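PDB 6SK0: putative type VI secretion protein from Escherichia coli, which forms the trimeric VgrG spike of the type VI secretion system, which probably punctures target membranes and carries a phospholipase effector. Local coordinates for residues A[495-498]-A[502-505]; A[559-564]-A[575-580]; A[585-590]-A[652-657]; A[593-598]-A[603-608]; A[727-730]-A[735-738]. All coordinates share one frame; numbering follows the deposited sequence.

Overall arrangement
The five contacts are strung along an elongated chain, with contacts 1 and 5 near its ends, their centres 90 Å apart. Those two are partly buried β-hairpins held by antiparallel backbone hydrogen bonds, with a mixed face carrying the charged side chains and an apolar face from which Leu504, Leu729 and Ile736 meet other subunits. Contacts 2, 3 and 4 share helix 578-600. Contact 2 sets a strand against the lead-in and first turn of the helix, contact 3 a strand against its middle; both are buried and mainly apolar. Contact 4, partly buried and nested inside the chain loop closed by contact 3, has one backbone bond and alanine methyls met by Ala603, Gln605 and Ile608.

Contact 1: A[495-498]-A[502-505]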
loop_
_atom_site.group_PDB
_atom_site.type_symbol
_atom_site.label_atom_id
_atom_site.label_comp_id
_atom_site.label_asym_id
_atom_site.label_seq_id
_atom_site.Cartn_x
_atom_site.Cartn_y
_atom_site.Cartn_z
ATOM N N VAL A 495 -3.561 46.412 -8.549
ATOM C CA VAL A 495 -4.733 45.697 -8.069
ATOM C C VAL A 495 -5.880 45.917 -9.040
ATOM O O VAL A 495 -6.258 47.062 -9.313
ATOM C CB VAL A 495 -5.138 46.142 -6.656
ATOM C CG1 VAL A 495 -6.182 45.203 -6.097
ATOM C CG2 VAL A 495 -3.926 46.187 -5.748
ATOM N N ILE A 496 -6.432 44.824 -9.553
ATOM C CA ILE A 496 -7.719 44.820 -10.232
ATOM C C ILE A 496 -8.732 44.305 -9.219
ATOM O O ILE A 496 -8.920 43.097 -9.074
ATOM C CB ILE A 496 -7.693 43.957 -11.493
ATOM C CG1 ILE A 496 -6.647 44.482 -12.471
ATOM C CG2 ILE A 496 -9.067 43.904 -12.132
ATOM C CD1 ILE A 496 -6.622 43.736 -13.775
ATOM N N ARG A 497 -9.376 45.217 -8.501
ATOM C CA ARG A 497 -10.300 44.864 -7.436
ATOM C C ARG A 497 -11.714 45.251 -7.836
ATOM O O ARG A 497 -11.952 46.379 -8.276
ATOM C CB ARG A 497 -9.914 45.547 -6.124
ATOM C CG ARG A 497 -10.468 44.866 -4.894
ATOM C CD ARG A 497 -10.509 45.803 -3.710
ATOM N NE ARG A 497 -11.683 46.669 -3.738
ATOM C CZ ARG A 497 -12.849 46.371 -3.172
ATOM N NH1 ARG A 497 -13.004 45.223 -2.529
ATOM N NH2 ARG A 497 -13.860 47.221 -3.250
ATOM N N THR A 498 -12.628 44.326 -7.690
ATOM C CA THR A 498 -14.036 44.592 -7.916
ATOM C C THR A 498 -14.704 44.977 -6.605
ATOM O O THR A 498 -14.144 44.764 -5.529
ATOM C CB THR A 498 -14.713 43.363 -8.516
ATOM O OG1 THR A 498 -14.934 42.384 -7.492
ATOM C CG2 THR A 498 -13.875 42.770 -9.620
ATOM N N ASN A 502 -13.476 40.569 -5.526
ATOM C CA ASN A 502 -12.713 39.779 -6.479
ATOM C C ASN A 502 -11.497 40.589 -6.880
ATOM O O ASN A 502 -11.630 41.708 -7.382
ATOM C CB ASN A 502 -13.539 39.438 -7.713
ATOM C CG ASN A 502 -14.696 38.541 -7.407
ATOM O OD1 ASN A 502 -15.757 38.675 -7.993
ATOM N ND2 ASN A 502 -14.502 37.616 -6.486
ATOM N N LYS A 503 -10.313 40.054 -6.643
ATOM C CA LYS A 503 -9.117 40.828 -6.904
ATOM C C LYS A 503 -8.110 40.000 -7.678
ATOM O O LYS A 503 -8.007 38.785 -7.510
ATOM C CB LYS A 503 -8.489 41.351 -5.610
ATOM C CG LYS A 503 -8.170 40.283 -4.606
ATOM C CD LYS A 503 -7.445 40.859 -3.411
ATOM C CE LYS A 503 -8.238 41.978 -2.775
ATOM N NZ LYS A 503 -7.505 42.563 -1.624
ATOM N N LEU A 504 -7.393 40.684 -8.554
ATOM C CA LEU A 504 -6.150 40.199 -9.128
ATOM C C LEU A 504 -5.092 41.204 -8.696
ATOM O O LEU A 504 -5.034 42.321 -9.216
ATOM C CB LEU A 504 -6.237 40.069 -10.640
ATOM C CG LEU A 504 -4.896 39.893 -11.347
ATOM C CD1 LEU A 504 -4.166 38.676 -10.825
ATOM C CD2 LEU A 504 -5.092 39.797 -12.839
ATOM N N ARG A 505 -4.283 40.822 -7.723
ATOM C CA ARG A 505 -3.259 41.692 -7.170
ATOM C C ARG A 505 -1.894 41.232 -7.645
ATOM O O ARG A 505 -1.575 40.042 -7.577
ATOM C CB ARG A 505 -3.318 41.702 -5.644
ATOM C CG ARG A 505 -2.366 42.681 -5.006
ATOM C CD ARG A 505 -2.576 42.755 -3.509
ATOM N NE ARG A 505 -1.937 41.647 -2.812
ATOM C CZ ARG A 505 -2.421 41.079 -1.716
ATOM N NH1 ARG A 505 -1.773 40.077 -1.144
ATOM N NH2 ARG A 505 -3.555 41.516 -1.191
#
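Thr498 N donates to Asn502 O at 2.8 Å, with an N-H...O angle of 164°, at the turn end of a β-hairpin made by strands 493-497 and 503-507. The strand segments run antiparallel, at 176°. Further along, Ile496 and Leu504 form a hydrogen-bonded pair: Ile496 N reaches Leu504 O at 2.9 Å, and Leu504 N answers to Ile496 O at the same length. On the face of this pair the two CB atoms stand 4.2 Å apart, and Leu504 packs on Leu504 of the third subunit, which places the Leu504 end of this face at the trimer interior. The other face carries Val495, Arg497, Lys503 and Arg505. There Val495 CG2 rests on Arg505 CG at 3.9 Å, while Arg497 CG comes within 4.1 Å of Lys503 CB. Arg497 NH1 is hydrogen-bonded to Asn501 OD1 in the turn. Thr498 OG1 sits between its backbone N and carbonyl carbon (chi1 77°), from where it accepts a weak bond from Asn502 N at 3.0 Å.

Contact 2: A[559-564]-A[575-580]; sequences GIFISA and LDMDEA
Phe561 on strand 559-563 and Leu575 on the chain leading to helix 578-600 have their CA atoms 7.1 Å apart, the closest CA pair of the two segments, and no hydrogen bond joins them. The gap is bridged by the Phe561 ring. Its CG is anti to the backbone N (chi1 -175°), which carries the ring out from the strand to the start of the helix. Met577, at the N-cap position, arches over it: CE lies 4.2 Å from the ring centroid and only 11° off the normal, a CH-pi contact over the face. The sulfur stands above the same ring at 5.2 Å, a distant Met-aromatic contact. On the same face, displaced toward CZ, Met577 CB touches Phe561 CZ at 3.5 Å. The opposite face is covered by Ser563 CB, offset toward the rim. Leu575 CD2 meets Phe561 CB at 3.9 Å, and Ala580 CB approaches CE1 at 4.2 Å. The strand itself pairs in parallel with strand 626-629 and with a strand of the second subunit, consistent with the intertwined triple-stranded β-structure of the VgrG spike, against which the helix start packs. Asp576 O, near the ring plane and 3.6 Å from Phe561 CE2, is satisfied by Arg555 NH2 of the second subunit, so the apolar ring can supply the rest of the joint by dispersion and CH-pi contact.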
loop_
_atom_site.group_PDB
_atom_site.type_symbol
_atom_site.label_atom_id
_atom_site.label_comp_id
_atom_site.label_asym_id
_atom_site.label_seq_id
_atom_site.Cartn_x
_atom_site.Cartn_y
_atom_site.Cartn_z
ATOM N N GLY A 559 -4.197 13.303 -18.173
ATOM C CA GLY A 559 -3.354 12.788 -17.115
ATOM C C GLY A 559 -2.922 13.878 -16.161
ATOM O O GLY A 559 -2.936 15.067 -16.471
ATOM N N ILE A 560 -2.523 13.457 -14.971
ATOM C CA ILE A 560 -2.110 14.351 -13.905
ATOM C C ILE A 560 -0.680 14.003 -13.541
ATOM O O ILE A 560 -0.383 12.854 -13.194
ATOM C CB ILE A 560 -3.028 14.239 -12.678
ATOM C CG1 ILE A 560 -4.500 14.355 -13.083
ATOM C CG2 ILE A 560 -2.634 15.255 -11.626
ATOM C CD1 ILE A 560 -5.049 15.729 -13.045
ATOM N N PHE A 561 0.197 14.981 -13.624
ATOM C CA PHE A 561 1.562 14.860 -13.138
ATOM C C PHE A 561 1.719 15.802 -11.953
ATOM O O PHE A 561 1.678 17.023 -12.112
ATOM C CB PHE A 561 2.569 15.176 -14.237
ATOM C CG PHE A 561 3.989 14.951 -13.832
ATOM C CD1 PHE A 561 4.324 13.909 -12.991
ATOM C CD2 PHE A 561 4.992 15.780 -14.289
ATOM C CE1 PHE A 561 5.628 13.695 -12.620
ATOM C CE2 PHE A 561 6.302 15.572 -13.919
ATOM C CZ PHE A 561 6.619 14.527 -13.086
ATOM N N ILE A 562 1.874 15.236 -10.767
ATOM C CA ILE A 562 2.141 16.001 -9.558
ATOM C C ILE A 562 3.543 15.648 -9.107
ATOM O O ILE A 562 3.841 14.483 -8.820
ATOM C CB ILE A 562 1.111 15.723 -8.458
ATOM C CG1 ILE A 562 -0.283 16.098 -8.952
ATOM C CG2 ILE A 562 1.475 16.476 -7.191
ATOM C CD1 ILE A 562 -1.374 15.738 -8.011
ATOM N N SER A 563 4.400 16.648 -9.051
ATOM C CA SER A 563 5.823 16.409 -8.959
ATOM C C SER A 563 6.468 17.442 -8.058
ATOM O O SER A 563 6.219 18.640 -8.198
ATOM C CB SER A 563 6.453 16.443 -10.352
ATOM O OG SER A 563 7.840 16.654 -10.290
ATOM N N ALA A 564 7.293 16.970 -7.134
ATOM C CA ALA A 564 8.175 17.835 -6.369
ATOM C C ALA A 564 9.553 17.950 -7.005
ATOM O O ALA A 564 10.539 18.163 -6.302
ATOM C CB ALA A 564 8.283 17.344 -4.926
ATOM N N LEU A 575 5.744 18.279 -18.995
ATOM C CA LEU A 575 5.693 16.900 -18.530
ATOM C C LEU A 575 7.073 16.264 -18.428
ATOM O O LEU A 575 7.202 15.045 -18.554
ATOM C CB LEU A 575 4.792 16.072 -19.439
ATOM C CG LEU A 575 3.316 16.438 -19.374
ATOM C CD1 LEU A 575 2.521 15.498 -20.239
ATOM C CD2 LEU A 575 2.824 16.412 -17.937
ATOM N N ASP A 576 8.105 17.063 -18.201
ATOM C CA ASP A 576 9.454 16.546 -18.018
ATOM C C ASP A 576 9.503 15.743 -16.723
ATOM O O ASP A 576 9.375 16.300 -15.631
ATOM C CB ASP A 576 10.438 17.706 -17.993
ATOM C CG ASP A 576 11.267 17.789 -19.250
ATOM O OD1 ASP A 576 10.782 17.341 -20.306
ATOM O OD2 ASP A 576 12.386 18.342 -19.197
ATOM N N MET A 577 9.664 14.431 -16.836
ATOM C CA MET A 577 9.512 13.552 -15.684
ATOM C C MET A 577 10.628 12.522 -15.638
ATOM O O MET A 577 10.398 11.345 -15.350
ATOM C CB MET A 577 8.146 12.869 -15.703
ATOM C CG MET A 577 7.822 12.190 -17.018
ATOM S SD MET A 577 6.422 11.072 -16.906
ATOM C CE MET A 577 5.064 12.230 -16.855
ATOM N N ASP A 578 11.859 12.960 -15.902
ATOM C CA ASP A 578 12.974 12.026 -16.018
ATOM C C ASP A 578 13.212 11.257 -14.725
ATOM O O ASP A 578 13.409 10.041 -14.752
ATOM C CB ASP A 578 14.234 12.776 -16.443
ATOM C CG ASP A 578 14.226 13.130 -17.909
ATOM O OD1 ASP A 578 13.153 13.483 -18.442
ATOM O OD2 ASP A 578 15.304 13.086 -18.533
ATOM N N GLU A 579 13.184 11.939 -13.583
ATOM C CA GLU A 579 13.402 11.242 -12.324
ATOM C C GLU A 579 12.228 10.331 -11.987
ATOM O O GLU A 579 12.421 9.205 -11.513
ATOM C CB GLU A 579 13.658 12.244 -11.203
ATOM C CG GLU A 579 14.064 11.610 -9.882
ATOM C CD GLU A 579 15.026 10.437 -10.035
ATOM O OE1 GLU A 579 16.066 10.589 -10.709
ATOM O OE2 GLU A 579 14.745 9.364 -9.471
ATOM N N ALA A 580 11.005 10.789 -12.244
ATOM C CA ALA A 580 9.845 9.932 -12.044
ATOM C C ALA A 580 9.898 8.715 -12.959
ATOM O O ALA A 580 9.529 7.607 -12.555
ATOM C CB ALA A 580 8.561 10.724 -12.271
#

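Contact 3: A[585-590]-A[652-657]; sequences EQALSL and GIMSGD
Met654 and Ala587 meet methylene to methyl, with their CB atoms 3.9 Å apart, between strand 651-655 and helix 578-600. Their CA atoms, the closest CA pair of the two segments, are 5.7 Å apart, a short approach permitted by the small alanine. Met654 points its CB toward the helix. A chi1 of -67° sets CG anti to the carbonyl carbon and 3.6 Å from Ala587 O; bends at chi2 and chi3 then bring CE near the same oxygen. One turn further on, Leu590 reaches across with a single branch. Its CG is anti to the backbone N (chi1 -177°), and CD2 comes to 3.4 Å from Ser655 O, an apolar methyl set against a backbone oxygen. Ala587 and Leu590 thus present one side of the helix to the strand. On that helix, Gln586 O accepts from both Leu590 N at 2.9 Å and Ser589 OG at 3.1 Å, the two donors arriving from the same face of its plane. The strand has its own backbone partners elsewhere: residues 652-655 form parallel ladders with strands of both other subunits, and Ile653 packs on Ile653 of the third. This is consistent with the intertwined triple-stranded β-helix of VgrG spikes, here covered on its outside by a helix.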
loop_
_atom_site.group_PDB
_atom_site.type_symbol
_atom_site.label_atom_id
_atom_site.label_comp_id
_atom_site.label_asym_id
_atom_site.label_seq_id
_atom_site.Cartn_x
_atom_site.Cartn_y
_atom_site.Cartn_z
ATOM N N GLU A 585 10.834 2.890 -13.928
ATOM C CA GLU A 585 11.625 1.825 -14.530
ATOM C C GLU A 585 12.312 0.981 -13.472
ATOM O O GLU A 585 12.389 -0.241 -13.603
ATOM C CB GLU A 585 12.656 2.411 -15.486
ATOM C CG GLU A 585 12.045 3.068 -16.691
ATOM C CD GLU A 585 13.002 4.009 -17.373
ATOM O OE1 GLU A 585 12.989 4.066 -18.618
ATOM O OE2 GLU A 585 13.771 4.693 -16.663
ATOM N N GLN A 586 12.816 1.615 -12.417
ATOM C CA GLN A 586 13.463 0.873 -11.349
ATOM C C GLN A 586 12.475 -0.055 -10.660
ATOM O O GLN A 586 12.769 -1.232 -10.426
ATOM C CB GLN A 586 14.088 1.847 -10.356
ATOM C CG GLN A 586 14.927 1.188 -9.300
ATOM C CD GLN A 586 15.653 2.185 -8.426
ATOM O OE1 GLN A 586 15.256 3.340 -8.317
ATOM N NE2 GLN A 586 16.724 1.735 -7.791
ATOM N N ALA A 587 11.283 0.455 -10.351
ATOM C CA ALA A 587 10.262 -0.378 -9.734
ATOM C C ALA A 587 9.877 -1.535 -10.640
ATOM O O ALA A 587 9.738 -2.673 -10.180
ATOM C CB ALA A 587 9.034 0.459 -9.388
ATOM N N LEU A 588 9.715 -1.265 -11.935
ATOM C CA LEU A 588 9.306 -2.314 -12.856
ATOM C C LEU A 588 10.388 -3.374 -13.007
ATOM O O LEU A 588 10.088 -4.569 -13.034
ATOM C CB LEU A 588 8.944 -1.714 -14.212
ATOM C CG LEU A 588 8.561 -2.720 -15.298
ATOM C CD1 LEU A 588 7.328 -3.520 -14.900
ATOM C CD2 LEU A 588 8.350 -2.024 -16.630
ATOM N N SER A 589 11.650 -2.961 -13.097
ATOM C CA SER A 589 12.723 -3.932 -13.258
ATOM C C SER A 589 12.906 -4.755 -11.990
ATOM O O SER A 589 13.179 -5.957 -12.055
ATOM C CB SER A 589 14.017 -3.229 -13.663
ATOM O OG SER A 589 14.603 -2.543 -12.581
ATOM N N LEU A 590 12.728 -4.132 -10.824
ATOM C CA LEU A 590 12.739 -4.894 -9.583
ATOM C C LEU A 590 11.620 -5.925 -9.567
ATOM O O LEU A 590 11.844 -7.092 -9.231
ATOM C CB LEU A 590 12.625 -3.955 -8.385
ATOM C CG LEU A 590 12.696 -4.650 -7.026
ATOM C CD1 LEU A 590 14.039 -5.330 -6.826
ATOM C CD2 LEU A 590 12.397 -3.690 -5.887
ATOM N N GLY A 652 0.656 -2.803 -7.204
ATOM C CA GLY A 652 2.050 -3.153 -7.042
ATOM C C GLY A 652 2.717 -2.220 -6.046
ATOM O O GLY A 652 2.659 -1.001 -6.187
ATOM N N ILE A 653 3.336 -2.814 -5.041
ATOM C CA ILE A 653 4.134 -2.089 -4.070
ATOM C C ILE A 653 5.567 -2.559 -4.224
ATOM O O ILE A 653 5.856 -3.749 -4.068
ATOM C CB ILE A 653 3.625 -2.297 -2.639
ATOM C CG1 ILE A 653 2.182 -1.820 -2.530
ATOM C CG2 ILE A 653 4.514 -1.579 -1.650
ATOM C CD1 ILE A 653 1.521 -2.207 -1.264
ATOM N N MET A 654 6.450 -1.635 -4.569
ATOM C CA MET A 654 7.860 -1.920 -4.757
ATOM C C MET A 654 8.671 -1.065 -3.802
ATOM O O MET A 654 8.390 0.119 -3.619
ATOM C CB MET A 654 8.307 -1.654 -6.194
ATOM C CG MET A 654 7.709 -2.580 -7.219
ATOM S SD MET A 654 6.010 -2.174 -7.643
ATOM C CE MET A 654 5.966 -2.684 -9.360
ATOM N N SER A 655 9.675 -1.667 -3.193
ATOM C CA SER A 655 10.586 -0.935 -2.338
ATOM C C SER A 655 11.986 -1.436 -2.620
ATOM O O SER A 655 12.215 -2.646 -2.651
ATOM C CB SER A 655 10.228 -1.114 -0.858
ATOM O OG SER A 655 10.299 -2.473 -0.472
ATOM N N GLY A 656 12.908 -0.509 -2.869
ATOM C CA GLY A 656 14.308 -0.884 -2.893
ATOM C C GLY A 656 14.756 -1.431 -1.557
ATOM O O GLY A 656 15.549 -2.368 -1.488
ATOM N N ASP A 657 14.271 -0.837 -0.485
ATOM C CA ASP A 657 14.450 -1.310 0.878
ATOM C C ASP A 657 13.238 -2.144 1.298
ATOM O O ASP A 657 12.623 -2.834 0.485
ATOM C CB ASP A 657 14.740 -0.131 1.801
ATOM C CG ASP A 657 16.183 0.291 1.748
ATOM O OD1 ASP A 657 16.523 1.355 2.308
ATOM O OD2 ASP A 657 16.987 -0.442 1.139
#

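Contact 4: A[593-598]-A[603-608]; sequences SMAKAA and ATQGDI
Ala598 O accepts from Ala603 N at 2.8 Å, a bond from five residues on that fastens the loop after helix 578-600 to the helix it has just left. The N-H...O angle of 141° marks it as bent. The loop is the turn of a helical hairpin, leading into helix 608-618. Beside the bond, Ala598 CB and Ala603 CB touch at 3.9 Å. The chain then passes along the helix to Ala595, whose methyl is met from two directions. Gln605 brings its NE2 to within 3.5 Å of Ala595 CB, and Ile608 CG1 lies 3.7 Å from the same carbon. The glutamine gets there as an extended chain, CG roughly anti to the backbone N (chi1 -157°). Ile608 packs in addition on Ala591 and Arg592, one turn earlier on the helix, and Ala598 and Ala603 both rest on Leu678 of strand 675-679. Further out, polar bonds position the loop: Thr604 N donates to Ser676 OG, and Thr604 OG1 is hydrogen-bonded to Gln685 OE1 of the third subunit. Asp607, the N-cap of the second helix, has OD1 bonded to Ser650 OG, while OD2 makes a weak bond to Cys610 N, the backbone N it caps.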
loop_
_atom_site.group_PDB
_atom_site.type_symbol
_atom_site.label_atom_id
_atom_site.label_comp_id
_atom_site.label_asym_id
_atom_site.label_seq_id
_atom_site.Cartn_x
_atom_site.Cartn_y
_atom_site.Cartn_z
ATOM N N SER A 593 12.549 -8.829 -12.047
ATOM C CA SER A 593 13.554 -9.739 -11.518
ATOM C C SER A 593 12.981 -10.584 -10.387
ATOM O O SER A 593 13.263 -11.785 -10.291
ATOM C CB SER A 593 14.785 -8.954 -11.071
ATOM O OG SER A 593 14.539 -8.221 -9.891
ATOM N N MET A 594 12.126 -9.993 -9.555
ATOM C CA MET A 594 11.511 -10.767 -8.487
ATOM C C MET A 594 10.504 -11.766 -9.029
ATOM O O MET A 594 10.308 -12.828 -8.442
ATOM C CB MET A 594 10.851 -9.840 -7.479
ATOM C CG MET A 594 11.852 -9.060 -6.693
ATOM S SD MET A 594 13.201 -10.043 -6.069
ATOM C CE MET A 594 13.269 -9.380 -4.419
ATOM N N ALA A 595 9.853 -11.444 -10.142
ATOM C CA ALA A 595 8.937 -12.397 -10.751
ATOM C C ALA A 595 9.693 -13.602 -11.291
ATOM O O ALA A 595 9.241 -14.744 -11.151
ATOM C CB ALA A 595 8.128 -11.721 -11.855
ATOM N N LYS A 596 10.856 -13.367 -11.896
ATOM C CA LYS A 596 11.691 -14.493 -12.298
ATOM C C LYS A 596 12.120 -15.315 -11.089
ATOM O O LYS A 596 12.104 -16.550 -11.132
ATOM C CB LYS A 596 12.912 -14.014 -13.079
ATOM C CG LYS A 596 12.569 -13.079 -14.204
ATOM C CD LYS A 596 12.746 -13.736 -15.550
ATOM C CE LYS A 596 11.900 -13.019 -16.593
ATOM N NZ LYS A 596 11.710 -13.817 -17.828
ATOM N N ALA A 597 12.504 -14.646 -10.002
ATOM C CA ALA A 597 12.876 -15.372 -8.792
ATOM C C ALA A 597 11.713 -16.199 -8.256
ATOM O O ALA A 597 11.901 -17.333 -7.810
ATOM C CB ALA A 597 13.376 -14.403 -7.729
ATOM N N ALA A 598 10.503 -15.646 -8.296
ATOM C CA ALA A 598 9.329 -16.377 -7.841
ATOM C C ALA A 598 9.083 -17.602 -8.702
ATOM O O ALA A 598 8.714 -18.663 -8.190
ATOM C CB ALA A 598 8.103 -15.468 -7.848
ATOM N N ALA A 603 7.015 -20.111 -6.543
ATOM C CA ALA A 603 6.039 -19.226 -5.941
ATOM C C ALA A 603 5.054 -18.756 -7.003
ATOM O O ALA A 603 5.297 -18.868 -8.203
ATOM C CB ALA A 603 6.724 -18.030 -5.281
ATOM N N THR A 604 3.922 -18.241 -6.546
ATOM C CA THR A 604 2.969 -17.622 -7.453
ATOM C C THR A 604 3.554 -16.322 -7.988
ATOM O O THR A 604 3.934 -15.439 -7.214
ATOM C CB THR A 604 1.646 -17.373 -6.741
ATOM O OG1 THR A 604 1.062 -18.627 -6.378
ATOM C CG2 THR A 604 0.684 -16.607 -7.632
ATOM N N GLN A 605 3.642 -16.212 -9.307
ATOM C CA GLN A 605 4.231 -15.041 -9.928
ATOM C C GLN A 605 3.314 -13.832 -9.774
ATOM O O GLN A 605 2.090 -13.947 -9.710
ATOM C CB GLN A 605 4.498 -15.307 -11.406
ATOM C CG GLN A 605 5.556 -14.431 -12.028
ATOM C CD GLN A 605 6.014 -14.968 -13.365
ATOM O OE1 GLN A 605 5.430 -15.910 -13.897
ATOM N NE2 GLN A 605 7.065 -14.377 -13.915
ATOM N N GLY A 606 3.927 -12.659 -9.713
ATOM C CA GLY A 606 3.165 -11.436 -9.709
ATOM C C GLY A 606 2.622 -11.088 -11.083
ATOM O O GLY A 606 2.906 -11.745 -12.081
ATOM N N ASP A 607 1.818 -10.029 -11.123
ATOM C CA ASP A 607 1.209 -9.547 -12.365
ATOM C C ASP A 607 2.128 -8.494 -12.978
ATOM O O ASP A 607 1.994 -7.290 -12.756
ATOM C CB ASP A 607 -0.186 -9.001 -12.086
ATOM C CG ASP A 607 -0.946 -8.625 -13.347
ATOM O OD1 ASP A 607 -2.077 -8.108 -13.216
ATOM O OD2 ASP A 607 -0.428 -8.830 -14.463
ATOM N N ILE A 608 3.084 -8.966 -13.775
ATOM C CA ILE A 608 4.003 -8.038 -14.418
ATOM C C ILE A 608 3.309 -7.282 -15.538
ATOM O O ILE A 608 3.618 -6.116 -15.782
ATOM C CB ILE A 608 5.252 -8.781 -14.924
ATOM C CG1 ILE A 608 6.085 -9.283 -13.746
ATOM C CG2 ILE A 608 6.093 -7.891 -15.814
ATOM C CD1 ILE A 608 6.443 -8.209 -12.752
#

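Contact 5: A[727-730]-A[735-738]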
loop_
_atom_site.group_PDB
_atom_site.type_symbol
_atom_site.label_atom_id
_atom_site.label_comp_id
_atom_site.label_asym_id
_atom_site.label_seq_id
_atom_site.Cartn_x
_atom_site.Cartn_y
_atom_site.Cartn_z
ATOM N N LEU A 727 -0.802 -42.725 9.305
ATOM C CA LEU A 727 0.301 -41.928 9.809
ATOM C C LEU A 727 1.589 -42.690 9.542
ATOM O O LEU A 727 1.766 -43.807 10.032
ATOM C CB LEU A 727 0.127 -41.632 11.294
ATOM C CG LEU A 727 0.916 -40.457 11.866
ATOM C CD1 LEU A 727 0.245 -39.925 13.116
ATOM C CD2 LEU A 727 2.330 -40.855 12.172
ATOM N N ILE A 728 2.485 -42.087 8.775
ATOM C CA ILE A 728 3.736 -42.718 8.382
ATOM C C ILE A 728 4.896 -41.835 8.804
ATOM O O ILE A 728 4.944 -40.652 8.454
ATOM C CB ILE A 728 3.786 -42.984 6.870
ATOM C CG1 ILE A 728 2.642 -43.898 6.455
ATOM C CG2 ILE A 728 5.115 -43.590 6.490
ATOM C CD1 ILE A 728 2.613 -44.203 4.992
ATOM N N LEU A 729 5.828 -42.411 9.541
ATOM C CA LEU A 729 7.130 -41.817 9.787
ATOM C C LEU A 729 8.156 -42.667 9.069
ATOM O O LEU A 729 8.227 -43.872 9.301
ATOM C CB LEU A 729 7.445 -41.753 11.274
ATOM C CG LEU A 729 6.297 -41.404 12.199
ATOM C CD1 LEU A 729 6.744 -41.715 13.593
ATOM C CD2 LEU A 729 5.920 -39.949 12.064
ATOM N N ALA A 730 8.935 -42.053 8.195
ATOM C CA ALA A 730 9.883 -42.789 7.379
ATOM C C ALA A 730 11.224 -42.084 7.390
ATOM O O ALA A 730 11.293 -40.856 7.316
ATOM C CB ALA A 730 9.379 -42.944 5.949
ATOM N N TYR A 735 10.512 -47.348 8.778
ATOM C CA TYR A 735 9.259 -46.624 8.844
ATOM C C TYR A 735 8.439 -47.098 10.029
ATOM O O TYR A 735 8.574 -48.231 10.494
ATOM C CB TYR A 735 8.447 -46.765 7.555
ATOM C CG TYR A 735 7.930 -48.152 7.332
ATOM C CD1 TYR A 735 8.688 -49.084 6.651
ATOM C CD2 TYR A 735 6.690 -48.539 7.814
ATOM C CE1 TYR A 735 8.227 -50.356 6.450
ATOM C CE2 TYR A 735 6.225 -49.811 7.620
ATOM C CZ TYR A 735 6.998 -50.715 6.936
ATOM O OH TYR A 735 6.539 -51.988 6.736
ATOM N N ILE A 736 7.585 -46.208 10.507
ATOM C CA ILE A 736 6.531 -46.533 11.448
ATOM C C ILE A 736 5.227 -46.105 10.807
ATOM O O ILE A 736 5.067 -44.938 10.434
ATOM C CB ILE A 736 6.732 -45.843 12.802
ATOM C CG1 ILE A 736 8.038 -46.309 13.435
ATOM C CG2 ILE A 736 5.561 -46.126 13.702
ATOM C CD1 ILE A 736 8.347 -45.643 14.719
ATOM N N LYS A 737 4.308 -47.044 10.656
ATOM C CA LYS A 737 3.026 -46.771 10.035
ATOM C C LYS A 737 1.907 -47.086 11.011
ATOM O O LYS A 737 1.852 -48.181 11.574
ATOM C CB LYS A 737 2.852 -47.564 8.749
ATOM C CG LYS A 737 1.534 -47.310 8.074
ATOM C CD LYS A 737 1.306 -48.270 6.941
ATOM C CE LYS A 737 2.483 -48.289 5.998
ATOM N NZ LYS A 737 2.446 -49.475 5.101
ATOM N N LEU A 738 1.037 -46.116 11.218
ATOM C CA LEU A 738 -0.206 -46.289 11.951
ATOM C C LEU A 738 -1.321 -46.219 10.923
ATOM O O LEU A 738 -1.558 -45.161 10.333
ATOM C CB LEU A 738 -0.373 -45.214 13.018
ATOM C CG LEU A 738 0.362 -45.345 14.344
ATOM C CD1 LEU A 738 1.843 -45.189 14.156
ATOM C CD2 LEU A 738 -0.158 -44.313 15.333
#
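Leu727 and Leu738 satisfy each other's backbone twice over: Leu727 N donates to Leu738 O, and Leu738 N to Leu727 O, both at 2.7 Å. Leu729 and Ile736 repeat the exchange, with Leu729 N to Ile736 O at 2.8 Å and Ile736 N to Leu729 O at 2.7 Å. The N-H...O angles of 160° to 170° are close to straight. Three of these acceptors also receive a CA-H...O contact, the shortest being Tyr735 CA to Leu729 O at 3.0 Å. The pairing is that of an antiparallel β-hairpin, strand 726-731 followed by strand 734-739. Its outward edges are used as well: Tyr735 and Lys737 bond through the backbone to Gly746 and Glu744 of the next strand, and residues 727-730 form a parallel ladder with a strand of the second subunit. The face of Leu727, Leu729, Ile736 and Leu738 is buried, Leu729 and Ile736 each packing on their counterparts in both other subunits. On the other face, Ile728 CG1 runs alongside Lys737 CG at 3.9 Å. With Tyr735 CG between backbone N and carbonyl carbon (chi1 68°), the ring swings clear of strand 726-731, while CB stays 3.4 Å from Leu729 O and 4.2 Å from Ala730 CB.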